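PDB 6WB6: transferrin from Manduca sexta, which binds a single ferric ion per molecule together with a carbonate anion and transports iron as a secreted glycoprotein. Local coordinates for residues 360-365 / 628-633; 405-410 / 587-592; 425-430 / 634-639; 432-437 / 573-578. All coordinates share one frame; numbering follows the deposited sequence.

Contact 1. Residues 360-365 / 628-633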
loop_
_atom_site.group_PDB
_atom_site.type_symbol
_atom_site.label_atom_id
_atom_site.label_comp_id
_atom_site.label_asym_id
_atom_site.label_seq_id
_atom_site.Cartn_x
_atom_site.Cartn_y
_atom_site.Cartn_z
ATOM N N ASN A 360 21.195 9.623 -3.198
ATOM C CA ASN A 360 20.489 10.890 -3.063
ATOM C C ASN A 360 19.102 10.821 -3.697
ATOM O O ASN A 360 18.143 11.399 -3.172
ATOM C CB ASN A 360 21.279 12.044 -3.705
ATOM C CG ASN A 360 22.565 12.358 -2.978
ATOM O OD1 ASN A 360 22.726 12.033 -1.811
ATOM N ND2 ASN A 360 23.490 13.010 -3.674
ATOM N N VAL A 361 18.986 10.183 -4.861
ATOM C CA VAL A 361 17.665 10.059 -5.462
ATOM C C VAL A 361 16.769 9.224 -4.555
ATOM O O VAL A 361 15.632 9.596 -4.271
ATOM C CB VAL A 361 17.744 9.478 -6.887
ATOM C CG1 VAL A 361 18.394 8.146 -6.923
ATOM C CG2 VAL A 361 16.346 9.361 -7.473
ATOM N N ALA A 362 17.280 8.096 -4.064
ATOM C CA ALA A 362 16.485 7.279 -3.152
ATOM C C ALA A 362 16.120 8.049 -1.893
ATOM O O ALA A 362 14.974 7.980 -1.425
ATOM C CB ALA A 362 17.239 6.011 -2.820
ATOM N N LEU A 363 17.064 8.810 -1.339
ATOM C CA LEU A 363 16.722 9.698 -0.235
ATOM C C LEU A 363 15.551 10.611 -0.598
ATOM O O LEU A 363 14.651 10.839 0.211
ATOM C CB LEU A 363 17.919 10.548 0.157
ATOM C CG LEU A 363 17.704 11.481 1.339
ATOM C CD1 LEU A 363 17.301 10.694 2.538
ATOM C CD2 LEU A 363 18.999 12.278 1.621
ATOM N N SER A 364 15.584 11.210 -1.787
ATOM C CA SER A 364 14.508 12.127 -2.123
ATOM C C SER A 364 13.199 11.376 -2.344
ATOM O O SER A 364 12.135 11.898 -2.003
ATOM C CB SER A 364 14.875 12.953 -3.345
ATOM O OG SER A 364 15.260 12.097 -4.393
ATOM N N LYS A 365 13.261 10.161 -2.894
ATOM C CA LYS A 365 12.045 9.375 -3.062
ATOM C C LYS A 365 11.487 8.966 -1.710
ATOM O O LYS A 365 10.268 9.016 -1.485
ATOM C CB LYS A 365 12.320 8.143 -3.942
ATOM C CG LYS A 365 11.057 7.322 -4.256
ATOM C CD LYS A 365 11.300 6.137 -5.179
ATOM C CE LYS A 365 10.029 5.296 -5.284
ATOM N NZ LYS A 365 10.085 4.167 -6.271
ATOM N N ASN A 628 15.121 4.214 -12.414
ATOM C CA ASN A 628 14.253 3.091 -12.140
ATOM C C ASN A 628 14.719 2.346 -10.908
ATOM O O ASN A 628 15.871 2.458 -10.479
ATOM C CB ASN A 628 14.199 2.165 -13.348
ATOM C CG ASN A 628 13.454 2.793 -14.480
ATOM O OD1 ASN A 628 12.223 2.749 -14.516
ATOM N ND2 ASN A 628 14.186 3.463 -15.374
ATOM N N ASN A 629 13.783 1.605 -10.320
ATOM C CA ASN A 629 14.116 0.665 -9.270
ATOM C C ASN A 629 14.651 1.379 -8.051
ATOM O O ASN A 629 15.431 0.811 -7.290
ATOM C CB ASN A 629 15.133 -0.356 -9.770
ATOM C CG ASN A 629 14.645 -1.069 -10.978
ATOM O OD1 ASN A 629 13.437 -1.322 -11.117
ATOM N ND2 ASN A 629 15.559 -1.373 -11.888
ATOM N N VAL A 630 14.225 2.624 -7.873
ATOM C CA VAL A 630 14.597 3.386 -6.694
ATOM C C VAL A 630 13.781 2.869 -5.513
ATOM O O VAL A 630 12.547 2.927 -5.533
ATOM C CB VAL A 630 14.370 4.882 -6.915
ATOM C CG1 VAL A 630 14.960 5.649 -5.769
ATOM C CG2 VAL A 630 14.993 5.331 -8.244
ATOM N N ILE A 631 14.473 2.376 -4.479
ATOM C CA ILE A 631 13.872 1.784 -3.274
ATOM C C ILE A 631 13.165 0.481 -3.611
ATOM O O ILE A 631 13.457 -0.559 -3.020
ATOM C CB ILE A 631 12.894 2.736 -2.560
ATOM C CG1 ILE A 631 13.639 3.986 -2.096
ATOM C CG2 ILE A 631 12.291 2.030 -1.338
ATOM C CD1 ILE A 631 12.840 4.982 -1.342
ATOM N N PHE A 632 12.213 0.529 -4.535
ATOM C CA PHE A 632 11.524 -0.666 -4.997
ATOM C C PHE A 632 11.865 -0.888 -6.457
ATOM O O PHE A 632 12.120 0.061 -7.201
ATOM C CB PHE A 632 9.986 -0.556 -4.821
ATOM C CG PHE A 632 9.553 -0.128 -3.412
ATOM C CD1 PHE A 632 9.554 -1.031 -2.368
ATOM C CD2 PHE A 632 9.170 1.169 -3.161
ATOM C CE1 PHE A 632 9.206 -0.652 -1.091
ATOM C CE2 PHE A 632 8.798 1.566 -1.892
ATOM C CZ PHE A 632 8.810 0.647 -0.844
ATOM N N ASN A 633 11.848 -2.145 -6.878
ATOM C CA ASN A 633 11.965 -2.398 -8.303
ATOM C C ASN A 633 10.668 -2.022 -8.994
ATOM O O ASN A 633 9.580 -2.263 -8.466
ATOM C CB ASN A 633 12.299 -3.851 -8.567
ATOM C CG ASN A 633 13.700 -4.178 -8.146
ATOM O OD1 ASN A 633 14.641 -3.626 -8.696
ATOM N ND2 ASN A 633 13.848 -5.039 -7.137
#
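Val-630 CG1 sits against the backbone of helix 360-375, its methyl 3.4 Å from Ala-362 CA and 3.7 Å from Ala-362 CB. The torsion of Val-630 (chi1 -171°) sets CG1 opposite the backbone N, and from there the one branch reaches both the alanine and the lysine a turn further on. Ile-631 packs next to it: CG1 lies 4.2 Å from Ala-362 CB, while CD1 ends 3.7 Å from Ala-362 O, against the helix backbone. Val-361 adds a looser apolar contact through CG2. The pairing joins the first turns of the helix that follows strand 352-357 to the loop between helix 597-611 and strand 638-641, both within the second transferrin-like region. Outward from this centre runs Lys-365, fully extended, with CD 3.7 Å from Val-630 CG1 as the chain crosses the valine at a slant. Its NZ then bonds to Val-630 O at 2.9 Å, in the carbonyl plane with a C=O...N angle of 152°, and it also bonds to Ile-620 O, so two backbone carbonyls hold a buried ammonium. A methionine in place of Lys-365 would probably keep part of the apolar stem but leave the carbonyls of Val-630 and Ile-620 without this shared donor. At the polar edge, NZ also lies near the plane of the Phe-632 ring, 4.4 Å from CD2.

Contact 2. Residues 405-410 / 587-592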
loop_
_atom_site.group_PDB
_atom_site.type_symbol
_atom_site.label_atom_id
_atom_site.label_comp_id
_atom_site.label_asym_id
_atom_site.label_seq_id
_atom_site.Cartn_x
_atom_site.Cartn_y
_atom_site.Cartn_z
ATOM N N ALA A 405 16.491 -1.846 5.961
ATOM C CA ALA A 405 17.260 -1.642 4.759
ATOM C C ALA A 405 16.972 -2.836 3.884
ATOM O O ALA A 405 16.598 -3.905 4.379
ATOM C CB ALA A 405 18.754 -1.506 5.064
ATOM N N SER A 406 17.123 -2.635 2.585
ATOM C CA SER A 406 16.855 -3.664 1.601
ATOM C C SER A 406 18.152 -4.331 1.178
ATOM O O SER A 406 19.237 -3.768 1.286
ATOM C CB SER A 406 16.150 -3.096 0.360
ATOM O OG SER A 406 16.932 -2.091 -0.260
ATOM N N VAL A 407 17.998 -5.529 0.644
ATOM C CA VAL A 407 19.089 -6.348 0.158
ATOM C C VAL A 407 18.491 -7.243 -0.918
ATOM O O VAL A 407 17.312 -7.612 -0.855
ATOM C CB VAL A 407 19.742 -7.089 1.355
ATOM C CG1 VAL A 407 18.673 -7.770 2.205
ATOM C CG2 VAL A 407 20.795 -8.064 0.915
ATOM N N ASP A 408 19.249 -7.496 -1.968
ATOM C CA ASP A 408 18.679 -8.156 -3.132
ATOM C C ASP A 408 19.209 -9.579 -3.246
ATOM O O ASP A 408 20.256 -9.932 -2.695
ATOM C CB ASP A 408 18.973 -7.377 -4.428
ATOM C CG ASP A 408 18.263 -6.013 -4.492
ATOM O OD1 ASP A 408 17.113 -5.907 -4.020
ATOM O OD2 ASP A 408 18.855 -5.038 -5.025
ATOM N N ASP A 409 18.431 -10.404 -3.941
ATOM C CA ASP A 409 18.880 -11.707 -4.416
ATOM C C ASP A 409 19.469 -12.464 -3.226
ATOM O O ASP A 409 18.851 -12.487 -2.152
ATOM C CB ASP A 409 19.826 -11.487 -5.597
ATOM C CG ASP A 409 19.167 -10.727 -6.760
ATOM O OD1 ASP A 409 18.053 -11.110 -7.186
ATOM O OD2 ASP A 409 19.770 -9.749 -7.259
ATOM N N MET A 410 20.652 -13.060 -3.351
ATOM C CA MET A 410 21.161 -14.006 -2.372
ATOM C C MET A 410 21.962 -13.348 -1.251
ATOM O O MET A 410 22.674 -14.050 -0.527
ATOM C CB MET A 410 22.023 -15.061 -3.071
ATOM C CG MET A 410 21.325 -15.783 -4.244
ATOM S SD MET A 410 21.189 -14.846 -5.796
ATOM C CE MET A 410 22.919 -14.535 -6.211
ATOM N N THR A 587 14.445 -7.649 -0.478
ATOM C CA THR A 587 13.990 -7.903 0.886
ATOM C C THR A 587 14.468 -6.797 1.808
ATOM O O THR A 587 15.630 -6.382 1.729
ATOM C CB THR A 587 14.547 -9.197 1.415
ATOM O OG1 THR A 587 14.091 -10.284 0.613
ATOM C CG2 THR A 587 14.115 -9.390 2.821
ATOM N N TRP A 588 13.593 -6.352 2.705
ATOM C CA TRP A 588 13.956 -5.384 3.727
ATOM C C TRP A 588 14.227 -6.117 5.027
ATOM O O TRP A 588 13.443 -6.987 5.439
ATOM C CB TRP A 588 12.871 -4.313 3.894
ATOM C CG TRP A 588 12.861 -3.412 2.696
ATOM C CD1 TRP A 588 13.381 -2.165 2.610
ATOM C CD2 TRP A 588 12.294 -3.705 1.394
ATOM N NE1 TRP A 588 13.187 -1.654 1.344
ATOM C CE2 TRP A 588 12.535 -2.586 0.576
ATOM C CE3 TRP A 588 11.610 -4.801 0.848
ATOM C CZ2 TRP A 588 12.129 -2.532 -0.762
ATOM C CZ3 TRP A 588 11.192 -4.737 -0.488
ATOM C CH2 TRP A 588 11.467 -3.621 -1.273
ATOM N N VAL A 589 15.362 -5.806 5.644
ATOM C CA VAL A 589 15.803 -6.535 6.822
ATOM C C VAL A 589 15.905 -5.556 7.973
ATOM O O VAL A 589 16.102 -4.350 7.783
ATOM C CB VAL A 589 17.139 -7.269 6.606
ATOM C CG1 VAL A 589 17.029 -8.223 5.463
ATOM C CG2 VAL A 589 18.262 -6.288 6.389
ATOM N N ALA A 590 15.762 -6.096 9.180
ATOM C CA ALA A 590 15.765 -5.309 10.397
ATOM C C ALA A 590 16.571 -6.018 11.475
ATOM O O ALA A 590 16.828 -7.221 11.406
ATOM C CB ALA A 590 14.343 -5.054 10.910
ATOM N N ALA A 591 16.959 -5.250 12.487
ATOM C CA ALA A 591 17.701 -5.827 13.584
ATOM C C ALA A 591 16.742 -6.527 14.538
ATOM O O ALA A 591 15.514 -6.510 14.373
ATOM C CB ALA A 591 18.510 -4.760 14.308
ATOM N N LYS A 592 17.327 -7.127 15.570
ATOM C CA LYS A 592 16.621 -7.982 16.516
ATOM C C LYS A 592 15.974 -7.228 17.670
ATOM O O LYS A 592 14.922 -7.647 18.155
ATOM C CB LYS A 592 17.598 -9.008 17.111
HETATM O O HOH W 1 15.426 0.443 0.246
#
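Ser-406 and Trp-588 face each other as the central, non-hydrogen-bonded pair of an antiparallel ladder, with Ala-405/Val-589 and Val-407/Thr-587 as the hydrogen-bonded pairs flanking them. Four backbone bonds tie 405-407, an outer strand of the four-stranded antiparallel sheet, to 587-590, whose Trp-588 stacks on Phe-425 of neighbouring strand 422-428. The shortest, from Val-589 N to Ala-405 O, is 2.6 Å and nearly straight at 165°; the bond from Val-407 N to Thr-587 O is more bent, at 138°. Between them the CA atoms of Ser-406 and Trp-588 come within 4.0 Å, and each CA-H points at a carbonyl oxygen across the ladder, Thr-587 O and Ala-405 O respectively. The aromatic contact is CH-pi: Ser-406 CB lies over the five-membered ring of Trp-588, 3.6 Å from its centroid. Apolar packing occupies the other face, where Val-407 CG1 meets Val-589 CG1 at 3.7 Å, the side chains crossing at about a right angle. A water bridges the polar ends, 3.0 Å from Ser-406 OG and accepting a bond from Trp-588 NE1. Serine thus serves the indole twice, with its methylene against the ring face and its hydroxyl through the water, which gives the indole N-H a polar partner.

Contact 3. Residues 425-430 / 634-639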
loop_
_atom_site.group_PDB
_atom_site.type_symbol
_atom_site.label_atom_id
_atom_site.label_comp_id
_atom_site.label_asym_id
_atom_site.label_seq_id
_atom_site.Cartn_x
_atom_site.Cartn_y
_atom_site.Cartn_z
ATOM N N PHE A 425 9.910 -7.971 5.268
ATOM C CA PHE A 425 8.990 -8.068 4.138
ATOM C C PHE A 425 9.818 -7.995 2.868
ATOM O O PHE A 425 10.972 -7.541 2.881
ATOM C CB PHE A 425 7.935 -6.971 4.167
ATOM C CG PHE A 425 8.502 -5.582 4.082
ATOM C CD1 PHE A 425 8.854 -4.892 5.228
ATOM C CD2 PHE A 425 8.705 -4.977 2.852
ATOM C CE1 PHE A 425 9.393 -3.621 5.153
ATOM C CE2 PHE A 425 9.242 -3.710 2.779
ATOM C CZ PHE A 425 9.583 -3.031 3.927
ATOM N N HIS A 426 9.222 -8.479 1.786
ATOM C CA HIS A 426 9.892 -8.638 0.509
ATOM C C HIS A 426 8.942 -8.210 -0.604
ATOM O O HIS A 426 7.730 -8.050 -0.392
ATOM C CB HIS A 426 10.329 -10.084 0.306
ATOM C CG HIS A 426 9.186 -11.041 0.336
ATOM N ND1 HIS A 426 8.869 -11.791 1.449
ATOM C CD2 HIS A 426 8.255 -11.344 -0.601
ATOM C CE1 HIS A 426 7.815 -12.541 1.180
ATOM N NE2 HIS A 426 7.421 -12.281 -0.056
ATOM N N GLU A 427 9.520 -8.033 -1.800
ATOM C CA GLU A 427 8.764 -7.710 -2.998
ATOM C C GLU A 427 8.057 -8.935 -3.543
ATOM O O GLU A 427 8.548 -10.063 -3.449
ATOM C CB GLU A 427 9.679 -7.128 -4.082
ATOM C CG GLU A 427 10.079 -5.714 -3.791
ATOM C CD GLU A 427 10.889 -5.048 -4.890
ATOM O OE1 GLU A 427 11.370 -5.733 -5.819
ATOM O OE2 GLU A 427 11.071 -3.835 -4.780
ATOM N N VAL A 428 6.867 -8.709 -4.074
ATOM C CA VAL A 428 6.187 -9.726 -4.854
ATOM C C VAL A 428 5.943 -9.170 -6.250
ATOM O O VAL A 428 5.896 -7.957 -6.470
ATOM C CB VAL A 428 4.869 -10.192 -4.202
ATOM C CG1 VAL A 428 5.170 -10.954 -2.941
ATOM C CG2 VAL A 428 3.933 -9.030 -3.949
ATOM N N TYR A 429 5.766 -10.083 -7.195
ATOM C CA TYR A 429 5.775 -9.728 -8.604
ATOM C C TYR A 429 4.624 -10.410 -9.332
ATOM O O TYR A 429 3.921 -11.260 -8.786
ATOM C CB TYR A 429 7.108 -10.103 -9.233
ATOM C CG TYR A 429 8.288 -9.596 -8.469
ATOM C CD1 TYR A 429 8.620 -8.256 -8.490
ATOM C CD2 TYR A 429 9.074 -10.456 -7.724
ATOM C CE1 TYR A 429 9.712 -7.779 -7.803
ATOM C CE2 TYR A 429 10.182 -9.979 -7.024
ATOM C CZ TYR A 429 10.487 -8.643 -7.074
ATOM O OH TYR A 429 11.555 -8.124 -6.395
ATOM N N GLY A 430 4.426 -10.001 -10.580
ATOM C CA GLY A 430 3.400 -10.599 -11.412
ATOM C C GLY A 430 1.987 -10.220 -11.026
ATOM O O GLY A 430 1.750 -9.526 -10.026
ATOM N N ASN A 634 10.793 -1.407 -10.170
ATOM C CA ASN A 634 9.611 -1.050 -10.957
ATOM C C ASN A 634 8.709 -2.252 -11.196
ATOM O O ASN A 634 7.505 -2.089 -11.372
ATOM C CB ASN A 634 10.021 -0.437 -12.308
ATOM C CG ASN A 634 10.598 0.975 -12.185
ATOM O OD1 ASN A 634 11.248 1.333 -11.185
ATOM N ND2 ASN A 634 10.383 1.782 -13.225
ATOM N N ALA A 635 9.259 -3.465 -11.189
ATOM C CA ALA A 635 8.449 -4.659 -11.405
ATOM C C ALA A 635 7.642 -5.068 -10.179
ATOM O O ALA A 635 6.745 -5.913 -10.296
ATOM C CB ALA A 635 9.333 -5.838 -11.821
ATOM N N ALA A 636 7.938 -4.507 -9.010
ATOM C CA ALA A 636 7.217 -4.916 -7.815
ATOM C C ALA A 636 5.734 -4.627 -7.981
ATOM O O ALA A 636 5.337 -3.556 -8.441
ATOM C CB ALA A 636 7.760 -4.193 -6.579
ATOM N N LYS A 637 4.921 -5.597 -7.607
ATOM C CA LYS A 637 3.480 -5.478 -7.614
ATOM C C LYS A 637 2.901 -5.465 -6.215
ATOM O O LYS A 637 1.673 -5.463 -6.057
ATOM C CB LYS A 637 2.875 -6.633 -8.396
ATOM C CG LYS A 637 3.572 -6.910 -9.727
ATOM C CD LYS A 637 3.745 -5.662 -10.563
ATOM C CE LYS A 637 2.440 -5.038 -10.947
ATOM N NZ LYS A 637 2.687 -4.271 -12.217
ATOM N N GLY A 638 3.751 -5.513 -5.202
ATOM C CA GLY A 638 3.283 -5.463 -3.838
ATOM C C GLY A 638 4.390 -5.809 -2.876
ATOM O O GLY A 638 5.532 -6.088 -3.257
ATOM N N LEU A 639 4.017 -5.804 -1.613
ATOM C CA LEU A 639 4.914 -6.164 -0.532
ATOM C C LEU A 639 4.217 -7.199 0.323
ATOM O O LEU A 639 3.003 -7.108 0.526
ATOM C CB LEU A 639 5.275 -4.945 0.292
ATOM C CG LEU A 639 5.969 -3.841 -0.500
ATOM C CD1 LEU A 639 6.114 -2.639 0.399
ATOM C CD2 LEU A 639 7.340 -4.317 -1.045
#
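A classic beta bulge marks this junction of strands 422-428 and 638-641: Lys-637 and Gly-638 both face Val-428. Val-428 O takes a nearly straight bond from Lys-637 N, 2.8 Å long, and a weak one from Gly-638 N, while Val-428 N gives its hydrogen to Gly-638 O at 3.1 Å, arriving from above the carbonyl plane. Val-428 CG2 lies over that same carbonyl group, 3.4 Å from Gly-638 C; a CB at Gly-638 would come very close to this methyl. Glu-427 pairs with Leu-639 on the opposite face. The glutamate chain reaches out extended, its CD 3.7 Å from Ala-636 CB, and CG touches the CD2 branch of Leu-639, whose other branch meets Phe-425 CE2 at 4.1 Å. Tyr-429 bends back along its own strand: chi1 of -51° places CG opposite the carbonyl carbon, and its hydroxyl lies so close to Glu-427 OE1 that the modelled length is doubtful. Ala-635 O approaches this ring at its edge, 3.5 Å from CD1. The second carboxylate oxygen, OE2, accepts from Asn-633 N. Beyond the bulge, Lys-637 CG lies against Gly-430 O. Helix 597-611 covers Phe-425 and Leu-639 through Leu-605. The extra residue of the bulge lies at the entry to strand 638-641, an outer strand of this four-stranded antiparallel sheet.

Contact 4. Residues 432-437 / 573-578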
loop_
_atom_site.group_PDB
_atom_site.type_symbol
_atom_site.label_atom_id
_atom_site.label_comp_id
_atom_site.label_asym_id
_atom_site.label_seq_id
_atom_site.Cartn_x
_atom_site.Cartn_y
_atom_site.Cartn_z
ATOM N N LEU A 432 -0.113 -12.405 -10.049
ATOM C CA LEU A 432 -0.364 -13.255 -8.893
ATOM C C LEU A 432 0.311 -12.754 -7.615
ATOM O O LEU A 432 0.152 -13.388 -6.567
ATOM C CB LEU A 432 0.107 -14.678 -9.208
ATOM C CG LEU A 432 -0.574 -15.297 -10.436
ATOM C CD1 LEU A 432 0.441 -15.889 -11.406
ATOM C CD2 LEU A 432 -1.579 -16.352 -10.004
ATOM N N LYS A 433 1.038 -11.634 -7.672
ATOM C CA LYS A 433 1.674 -11.032 -6.501
ATOM C C LYS A 433 2.392 -12.104 -5.681
ATOM O O LYS A 433 1.919 -12.545 -4.634
ATOM C CB LYS A 433 0.635 -10.267 -5.674
ATOM C CG LYS A 433 -0.236 -9.346 -6.548
ATOM C CD LYS A 433 -0.774 -8.124 -5.832
ATOM C CE LYS A 433 -1.422 -7.178 -6.859
ATOM N NZ LYS A 433 -1.888 -5.874 -6.272
ATOM N N THR A 434 3.545 -12.520 -6.180
ATOM C CA THR A 434 4.256 -13.726 -5.795
ATOM C C THR A 434 5.744 -13.445 -5.953
ATOM O O THR A 434 6.111 -12.761 -6.915
ATOM C CB THR A 434 3.796 -14.841 -6.735
ATOM O OG1 THR A 434 2.586 -15.441 -6.242
ATOM C CG2 THR A 434 4.832 -15.849 -6.914
ATOM N N PRO A 435 6.624 -13.926 -5.069
ATOM C CA PRO A 435 8.058 -13.809 -5.374
ATOM C C PRO A 435 8.371 -14.615 -6.618
ATOM O O PRO A 435 7.574 -15.444 -7.049
ATOM C CB PRO A 435 8.751 -14.393 -4.144
ATOM C CG PRO A 435 7.683 -14.461 -3.088
ATOM C CD PRO A 435 6.405 -14.647 -3.802
ATOM N N ASN A 436 9.533 -14.358 -7.211
ATOM C CA ASN A 436 10.007 -15.244 -8.263
ATOM C C ASN A 436 10.333 -16.606 -7.674
ATOM O O ASN A 436 10.659 -16.727 -6.490
ATOM C CB ASN A 436 11.244 -14.676 -8.937
ATOM C CG ASN A 436 10.948 -13.411 -9.708
ATOM O OD1 ASN A 436 9.956 -13.331 -10.438
ATOM N ND2 ASN A 436 11.775 -12.397 -9.505
ATOM N N TYR A 437 10.246 -17.634 -8.513
ATOM C CA TYR A 437 10.677 -18.976 -8.154
ATOM C C TYR A 437 11.735 -19.474 -9.123
ATOM O O TYR A 437 11.649 -19.254 -10.337
ATOM C CB TYR A 437 9.508 -19.954 -8.154
ATOM C CG TYR A 437 8.598 -19.771 -6.970
ATOM C CD1 TYR A 437 7.870 -18.602 -6.809
ATOM C CD2 TYR A 437 8.481 -20.749 -6.010
ATOM C CE1 TYR A 437 7.044 -18.433 -5.722
ATOM C CE2 TYR A 437 7.659 -20.590 -4.926
ATOM C CZ TYR A 437 6.943 -19.434 -4.786
ATOM O OH TYR A 437 6.110 -19.267 -3.711
ATOM N N SER A 573 2.675 -21.879 -15.795
ATOM C CA SER A 573 2.128 -20.834 -14.934
ATOM C C SER A 573 1.978 -21.264 -13.482
ATOM O O SER A 573 1.612 -20.433 -12.644
ATOM C CB SER A 573 0.771 -20.376 -15.465
ATOM O OG SER A 573 -0.120 -21.474 -15.558
ATOM N N SER A 574 2.251 -22.524 -13.156
ATOM C CA SER A 574 2.077 -23.017 -11.801
ATOM C C SER A 574 3.375 -23.020 -11.016
ATOM O O SER A 574 3.423 -23.607 -9.932
ATOM C CB SER A 574 1.484 -24.426 -11.816
ATOM O OG SER A 574 2.494 -25.366 -12.122
ATOM N N PHE A 575 4.410 -22.349 -11.521
ATOM C CA PHE A 575 5.718 -22.316 -10.871
ATOM C C PHE A 575 5.638 -22.146 -9.355
ATOM O O PHE A 575 6.445 -22.744 -8.635
ATOM C CB PHE A 575 6.585 -21.206 -11.485
ATOM C CG PHE A 575 5.973 -19.844 -11.411
ATOM C CD1 PHE A 575 5.130 -19.398 -12.404
ATOM C CD2 PHE A 575 6.239 -19.008 -10.339
ATOM C CE1 PHE A 575 4.554 -18.143 -12.335
ATOM C CE2 PHE A 575 5.682 -17.755 -10.267
ATOM C CZ PHE A 575 4.834 -17.316 -11.264
ATOM N N ALA A 576 4.668 -21.375 -8.840
ATOM C CA ALA A 576 4.601 -21.166 -7.394
ATOM C C ALA A 576 4.428 -22.466 -6.608
ATOM O O ALA A 576 4.691 -22.475 -5.408
ATOM C CB ALA A 576 3.472 -20.206 -7.016
ATOM N N THR A 577 4.020 -23.567 -7.246
ATOM C CA THR A 577 3.936 -24.852 -6.554
ATOM C C THR A 577 4.659 -25.976 -7.296
ATOM O O THR A 577 4.596 -27.134 -6.860
ATOM C CB THR A 577 2.467 -25.245 -6.326
ATOM O OG1 THR A 577 1.835 -25.486 -7.587
ATOM C CG2 THR A 577 1.729 -24.142 -5.575
ATOM N N CYS A 578 5.349 -25.662 -8.391
ATOM C CA CYS A 578 6.055 -26.633 -9.233
ATOM C C CYS A 578 7.397 -25.982 -9.553
ATOM O O CYS A 578 7.508 -25.237 -10.533
ATOM C CB CYS A 578 5.288 -26.963 -10.511
ATOM S SG CYS A 578 6.108 -28.232 -11.519
#
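With chi1 of -74°, Tyr-437 carries its ring away from its own carbonyl carbon and out to Phe-575 and Ala-576, while Phe-575 uses a chi1 of 57°, which sets CG between N and the carbonyl carbon and swings its ring to meet the tyrosine. The two side chains cross at about a right angle: Tyr-437 CD1 lies in the plane of the phenylalanine ring, at its edge, 3.9 Å from CD2. Ala-576 comes over one face of the tyrosine, its CA 3.9 Å from the ring centroid and only 8° off the normal, a CH-pi contact centred on the ring. Nearby, Ala-576 O approaches CE2 of Tyr-437 at 3.5 Å. Thr-434 adds its methyl, CG2, 3.9 Å from Phe-575 CE2. A serine in place of Tyr-437 is likely to leave the edge of Phe-575 and the alpha carbon of Ala-576 without their aromatic partner and to open a gap between the two loops. At the base of the second loop, Cys-578 is tied by a disulfide to Cys-561. The contact joins the chain leading from strand 422-428 into strand 437-443 to the turn between strands 569-570 and 581-582, with Phe-575 also resting on Leu-559 of strand 557-560.

In the fold
Of the segments described, the start of helix 360-375 comes first, and contact 1 closes the widest loop, back from residues 628-633. Contact 2 starts and ends within that span, joining strands 405-407 and 587-590. Contact 3 begins inside contact 2 but ends beyond both it and contact 1, so it crosses each of them; contact 4 (432-437 with 573-578) lies within all three. Contacts 2 and 3 build the same four-stranded sheet, where strand 587-590 neighbours 422-428, and contact 1 anchors the loop leading into its edge strand 638-641. Contact 4 follows directly from contact 3, with Tyr-429 N 2.7 Å from Thr-434 O, and leads from this sheet to the mixed sheet containing strand 437-443.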